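Local atomic coordinates of D-alanyl-lipoteichoic acid synthetase (Streptococcus pneumoniae, PDB entry 3BMA), a protein that probably takes part in D-alanylation of lipoteichoic acid during cell wall biogenesis, as a membrane-associated member of the DltD family. Residues Gln129-Leu134 and Leu182-Asn187; Lys160-Lys165 and Thr174-Met179. The protein carries 1 engineered substitution. One frame throughout, in Å; residues are numbered along the deposited sequence. Where two conformers were deposited one is given.

Contact 1. Residues Gln129-Leu134 and Leu182-Asn187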
loop_
_atom_site.group_PDB
_atom_site.type_symbol
_atom_site.label_atom_id
_atom_site.label_comp_id
_atom_site.label_asym_id
_atom_site.label_seq_id
_atom_site.Cartn_x
_atom_site.Cartn_y
_atom_site.Cartn_z
ATOM N N GLN C 129 -5.599 5.262 -20.632
ATOM C CA GLN C 129 -4.425 5.225 -21.511
ATOM C C GLN C 129 -3.136 5.593 -20.783
ATOM O O GLN C 129 -2.081 5.032 -21.075
ATOM C CB GLN C 129 -4.611 6.157 -22.704
ATOM C CG GLN C 129 -5.490 5.585 -23.798
ATOM C CD GLN C 129 -5.887 6.613 -24.828
ATOM O OE1 GLN C 129 -5.097 7.488 -25.180
ATOM N NE2 GLN C 129 -7.118 6.513 -25.324
ATOM N N LEU C 130 -3.229 6.545 -19.855
ATOM C CA LEU C 130 -2.097 6.950 -19.024
ATOM C C LEU C 130 -1.581 5.764 -18.215
ATOM O O LEU C 130 -0.398 5.443 -18.275
ATOM C CB LEU C 130 -2.506 8.079 -18.072
ATOM C CG LEU C 130 -1.549 9.231 -17.731
ATOM C CD1 LEU C 130 -2.133 10.032 -16.586
ATOM C CD2 LEU C 130 -0.125 8.810 -17.394
ATOM N N THR C 131 -2.480 5.111 -17.480
ATOM C CA THR C 131 -2.109 4.002 -16.596
ATOM C C THR C 131 -1.681 2.741 -17.350
ATOM O O THR C 131 -0.813 2.008 -16.873
ATOM C CB THR C 131 -3.222 3.667 -15.579
ATOM O OG1 THR C 131 -4.498 3.648 -16.233
ATOM C CG2 THR C 131 -3.245 4.681 -14.450
ATOM N N SER C 132 -2.285 2.511 -18.520
ATOM C CA SER C 132 -1.889 1.426 -19.433
ATOM C C SER C 132 -0.485 1.634 -19.981
ATOM O O SER C 132 0.279 0.675 -20.132
ATOM C CB SER C 132 -2.853 1.327 -20.613
ATOM O OG SER C 132 -4.158 1.015 -20.174
ATOM N N PHE C 133 -0.163 2.888 -20.291
ATOM C CA PHE C 133 1.177 3.268 -20.724
ATOM C C PHE C 133 2.212 2.986 -19.636
ATOM O O PHE C 133 3.240 2.377 -19.912
ATOM C CB PHE C 133 1.213 4.740 -21.158
ATOM C CG PHE C 133 2.603 5.301 -21.319
ATOM C CD1 PHE C 133 3.069 6.289 -20.453
ATOM C CD2 PHE C 133 3.443 4.851 -22.337
ATOM C CE1 PHE C 133 4.347 6.808 -20.595
ATOM C CE2 PHE C 133 4.725 5.368 -22.484
ATOM C CZ PHE C 133 5.177 6.347 -21.613
ATOM N N LEU C 134 1.927 3.409 -18.406
ATOM C CA LEU C 134 2.856 3.230 -17.280
ATOM C C LEU C 134 2.994 1.766 -16.856
ATOM O O LEU C 134 4.036 1.368 -16.342
ATOM C CB LEU C 134 2.440 4.090 -16.079
ATOM C CG LEU C 134 2.393 5.619 -16.205
ATOM C CD1 LEU C 134 1.589 6.226 -15.067
ATOM C CD2 LEU C 134 3.785 6.225 -16.246
ATOM N N LEU C 182 -1.529 -1.330 -9.304
ATOM C CA LEU C 182 -2.813 -1.289 -8.615
ATOM C C LEU C 182 -3.720 -0.433 -9.492
ATOM O O LEU C 182 -4.755 -0.896 -9.970
ATOM C CB LEU C 182 -2.659 -0.646 -7.234
ATOM C CG LEU C 182 -3.924 -0.571 -6.376
ATOM C CD1 LEU C 182 -4.242 0.871 -6.013
ATOM C CD2 LEU C 182 -5.099 -1.219 -7.093
ATOM N N LEU C 183 -3.322 0.818 -9.701
ATOM C CA LEU C 183 -4.209 1.817 -10.298
ATOM C C LEU C 183 -4.573 1.530 -11.754
ATOM O O LEU C 183 -5.655 1.913 -12.208
ATOM C CB LEU C 183 -3.622 3.225 -10.147
ATOM C CG LEU C 183 -3.411 3.782 -8.728
ATOM C CD1 LEU C 183 -2.603 5.074 -8.774
ATOM C CD2 LEU C 183 -4.721 3.987 -7.963
ATOM N N ALA C 184 -3.668 0.862 -12.472
ATOM C CA ALA C 184 -3.910 0.438 -13.849
ATOM C C ALA C 184 -4.937 -0.682 -13.910
ATOM O O ALA C 184 -5.783 -0.692 -14.803
ATOM C CB ALA C 184 -2.616 0.002 -14.526
ATOM N N ARG C 185 -4.851 -1.617 -12.963
ATOM C CA ARG C 185 -5.833 -2.691 -12.826
ATOM C C ARG C 185 -7.199 -2.142 -12.469
ATOM O O ARG C 185 -8.210 -2.610 -12.985
ATOM C CB ARG C 185 -5.409 -3.695 -11.755
ATOM C CG ARG C 185 -4.542 -4.832 -12.251
ATOM C CD ARG C 185 -4.472 -5.954 -11.219
ATOM N NE ARG C 185 -3.941 -5.493 -9.934
ATOM C CZ ARG C 185 -2.645 -5.397 -9.637
ATOM N NH1 ARG C 185 -1.714 -5.725 -10.527
ATOM N NH2 ARG C 185 -2.272 -4.962 -8.446
ATOM N N PHE C 186 -7.219 -1.154 -11.574
ATOM C CA PHE C 186 -8.456 -0.485 -11.208
ATOM C C PHE C 186 -9.067 0.235 -12.401
ATOM O O PHE C 186 -10.279 0.149 -12.617
ATOM C CB PHE C 186 -8.259 0.488 -10.045
ATOM C CG PHE C 186 -9.510 1.238 -9.678
ATOM C CD1 PHE C 186 -10.681 0.548 -9.352
ATOM C CD2 PHE C 186 -9.526 2.623 -9.668
ATOM C CE1 PHE C 186 -11.844 1.229 -9.033
ATOM C CE2 PHE C 186 -10.688 3.317 -9.342
ATOM C CZ PHE C 186 -11.846 2.616 -9.019
ATOM N N ASN C 187 -8.226 0.929 -13.168
ATOM C CA ASN C 187 -8.666 1.620 -14.379
ATOM C C ASN C 187 -9.175 0.704 -15.485
ATOM O O ASN C 187 -10.092 1.079 -16.212
ATOM C CB ASN C 187 -7.565 2.524 -14.932
ATOM C CG ASN C 187 -7.762 3.974 -14.560
ATOM O OD1 ASN C 187 -8.806 4.364 -14.039
ATOM N ND2 ASN C 187 -6.757 4.786 -14.839
HETATM O O HOH W 1 -5.260 1.051 -16.965
#
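T131 of helix 127-136 reaches across to A184 and N187 of helix 174-194, and its side chain carries most of the contact. CB lies 3.7 Å from CA of A184 and 3.9 Å from CB of A184. The two backbones come close here, the CA atoms of T131 and A184 being 4.8 Å apart. From CB the chain forks. OG1 sits between the backbone N and the carbonyl carbon (chi1 44°), a setting that also brings it to the carbonyl O of G127 one helical turn back, to which it is hydrogen-bonded. Across the contact OG1 accepts a nearly straight bond from ND2 of N187, 2.9 Å long, with the N-H...O angle at 173° and OG1 lying in the amide plane of N187. The axes of the two short segments pass 8.7 Å apart at 135°, within the strand-free, largely helical region between strands 101-105 and 291-296 of a parallel-sheet fold consistent with the SGNH hydrolase clan. The methyl CG2, the other branch, lies 3.5 Å from ND2 of N187. Water 1 is in hydrogen-bonding contact with both OG1 of T131 and the backbone O of A184, linking the helices. The methyl of A184 rests 3.6 Å from the backbone O of T131. ND2 of N187 has a second acceptor, OE1 of Q190 in a second subunit.

Contact 2. Residues Lys160-Lys165 and Thr174-Met179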
loop_
_atom_site.group_PDB
_atom_site.type_symbol
_atom_site.label_atom_id
_atom_site.label_comp_id
_atom_site.label_asym_id
_atom_site.label_seq_id
_atom_site.Cartn_x
_atom_site.Cartn_y
_atom_site.Cartn_z
ATOM N N LYS C 160 2.460 13.004 -12.567
ATOM C CA LYS C 160 3.590 13.753 -13.118
ATOM C C LYS C 160 4.949 13.214 -12.663
ATOM O O LYS C 160 5.902 13.206 -13.440
ATOM C CB LYS C 160 3.446 15.233 -12.739
ATOM C CG LYS C 160 4.371 16.198 -13.472
ATOM C CD LYS C 160 4.036 17.640 -13.111
ATOM C CE LYS C 160 5.207 18.577 -13.370
ATOM N NZ LYS C 160 4.871 19.991 -13.039
ATOM N N ASP C 161 5.020 12.750 -11.414
ATOM C CA ASP C 161 6.244 12.179 -10.839
ATOM C C ASP C 161 6.713 10.917 -11.576
ATOM O O ASP C 161 7.915 10.691 -11.736
ATOM C CB ASP C 161 6.050 11.887 -9.340
ATOM C CG ASP C 161 4.938 10.865 -9.072
ATOM O OD1 ASP C 161 5.255 9.758 -8.586
ATOM O OD2 ASP C 161 3.754 11.157 -9.357
ATOM N N LEU C 162 5.751 10.120 -12.035
ATOM C CA LEU C 162 6.020 8.844 -12.686
ATOM C C LEU C 162 6.411 9.043 -14.146
ATOM O O LEU C 162 7.290 8.349 -14.656
ATOM C CB LEU C 162 4.800 7.921 -12.568
ATOM C CG LEU C 162 4.397 7.512 -11.145
ATOM C CD1 LEU C 162 3.007 6.901 -11.111
ATOM C CD2 LEU C 162 5.400 6.556 -10.552
ATOM N N VAL C 163 5.753 9.998 -14.800
ATOM C CA VAL C 163 6.035 10.363 -16.190
ATOM C C VAL C 163 7.405 11.054 -16.324
ATOM O O VAL C 163 8.166 10.747 -17.249
ATOM C CB VAL C 163 4.885 11.228 -16.788
ATOM C CG1 VAL C 163 5.150 11.572 -18.239
ATOM C CG2 VAL C 163 3.552 10.489 -16.686
ATOM N N GLN C 164 7.721 11.957 -15.390
ATOM C CA GLN C 164 9.030 12.633 -15.344
ATOM C C GLN C 164 10.207 11.676 -15.156
ATOM O O GLN C 164 11.272 11.890 -15.740
ATOM C CB GLN C 164 9.074 13.694 -14.239
ATOM C CG GLN C 164 8.450 15.037 -14.603
ATOM C CD GLN C 164 8.407 16.009 -13.426
ATOM O OE1 GLN C 164 8.382 15.604 -12.258
ATOM N NE2 GLN C 164 8.392 17.302 -13.734
ATOM N N LYS C 165 10.013 10.643 -14.332
ATOM C CA LYS C 165 11.019 9.591 -14.116
ATOM C C LYS C 165 11.314 8.826 -15.401
ATOM O O LYS C 165 12.471 8.547 -15.711
ATOM C CB LYS C 165 10.577 8.612 -13.024
ATOM C CG LYS C 165 10.878 9.074 -11.610
ATOM C CD LYS C 165 10.757 7.933 -10.610
ATOM C CE LYS C 165 11.143 8.389 -9.207
ATOM N NZ LYS C 165 11.172 7.268 -8.220
ATOM N N THR C 174 10.110 0.505 -6.249
ATOM C CA THR C 174 9.260 -0.633 -5.925
ATOM C C THR C 174 7.859 -0.170 -5.500
ATOM O O THR C 174 6.854 -0.796 -5.858
ATOM C CB THR C 174 9.921 -1.518 -4.827
ATOM O OG1 THR C 174 11.300 -1.735 -5.155
ATOM C CG2 THR C 174 9.227 -2.862 -4.707
ATOM N N ALA C 175 7.807 0.936 -4.757
ATOM C CA ALA C 175 6.547 1.555 -4.334
ATOM C C ALA C 175 5.816 2.179 -5.520
ATOM O O ALA C 175 4.587 2.105 -5.613
ATOM C CB ALA C 175 6.800 2.597 -3.265
ATOM N N ASP C 176 6.590 2.787 -6.415
ATOM C CA ASP C 176 6.078 3.365 -7.652
ATOM C C ASP C 176 5.422 2.301 -8.534
ATOM O O ASP C 176 4.313 2.505 -9.032
ATOM C CB ASP C 176 7.205 4.067 -8.416
ATOM C CG ASP C 176 7.634 5.390 -7.776
ATOM O OD1 ASP C 176 6.969 5.878 -6.833
ATOM O OD2 ASP C 176 8.657 5.947 -8.228
ATOM N N ASN C 177 6.106 1.167 -8.693
ATOM C CA ASN C 177 5.632 0.047 -9.513
ATOM C C ASN C 177 4.334 -0.563 -9.009
ATOM O O ASN C 177 3.433 -0.844 -9.801
ATOM C CB ASN C 177 6.706 -1.045 -9.611
ATOM C CG ASN C 177 7.807 -0.698 -10.592
ATOM O OD1 ASN C 177 7.639 0.165 -11.451
ATOM N ND2 ASN C 177 8.942 -1.379 -10.473
ATOM N N GLU C 178 4.253 -0.762 -7.694
ATOM C CA GLU C 178 3.057 -1.281 -7.040
ATOM C C GLU C 178 1.868 -0.345 -7.232
ATOM O O GLU C 178 0.772 -0.799 -7.565
ATOM C CB GLU C 178 3.324 -1.551 -5.552
ATOM C CG GLU C 178 2.082 -1.703 -4.643
ATOM C CD GLU C 178 1.159 -2.879 -4.999
ATOM O OE1 GLU C 178 0.023 -2.900 -4.478
ATOM O OE2 GLU C 178 1.549 -3.780 -5.780
ATOM N N MET C 179 2.105 0.955 -7.049
ATOM C CA MET C 179 1.082 1.980 -7.262
ATOM C C MET C 179 0.541 1.985 -8.692
ATOM O O MET C 179 -0.673 2.055 -8.896
ATOM C CB MET C 179 1.612 3.367 -6.875
ATOM C CG MET C 179 1.614 3.638 -5.368
ATOM S SD MET C 179 -0.029 3.652 -4.619
ATOM C CE MET C 179 -0.753 5.055 -5.445
HETATM O O HOH W 2 8.047 9.340 -8.193
#
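OD2 of D176 takes the ammonium group of K165 in a 2.8 Å salt bridge to NZ, met nearly along the C-O axis. The lysine chain is extended beyond CG, and its last carbon, CE, lies 3.6 Å from the same OD2; lysine and aspartate side chains run across each other at about a right angle. OD2 has a further hydrogen bond to a residue adjoining the segments. Water 2 also donates to OD2 of D176, but weakly; its firmer bond, 2.9 Å, goes to OD1 of D161. That water thus stands near two carboxylates whose OD1 atoms, on D161 and D176, are 4.6 Å apart. The like charges would be expected to disfavour each other, an effect K165 probably offsets in part. Beside the salt bridge L162 supplies the apolar part of the contact: its CD2 methyl lies 3.7 Å from CB of D176 and equally far from CG, against the carbon stem of the aspartate. Its CG stands beside the backbone N, anti to the carbonyl carbon (chi1 -63°), and the rest of the chain carries CD2 toward the second helix. The two segments are the opening turns of consecutive helices, 160-167 and 174-194, joined by the connection 168-173. L172 of that connection packs on both L162 and K165, and the backbone N of D176 is hydrogen-bonded to OG of S173. D161 is held from beyond the chain too: its OD1 accepts a bond from the backbone N of T174 in a fourth subunit.

How the contacts relate
From the N terminus the chain passes through strands 43-47, 72-76 and 101-105 of the parallel sheet before entering a helical region without strands. After helix 118-124, helix 127-136 supplies one side of contact 1. Beyond helix 141-153, helix 160-167 provides the first side of contact 2, whose loop closes only 9 residues later at the start of helix 174-194. The same long helix then runs on to 182-187 and closes the wider loop of contact 1, which encloses that of contact 2. The centres lie about 12 Å apart, and L130 and L134 pack on V163 and L162, joining helices 127-136 and 160-167 directly. Both contacts also touch the third subunit.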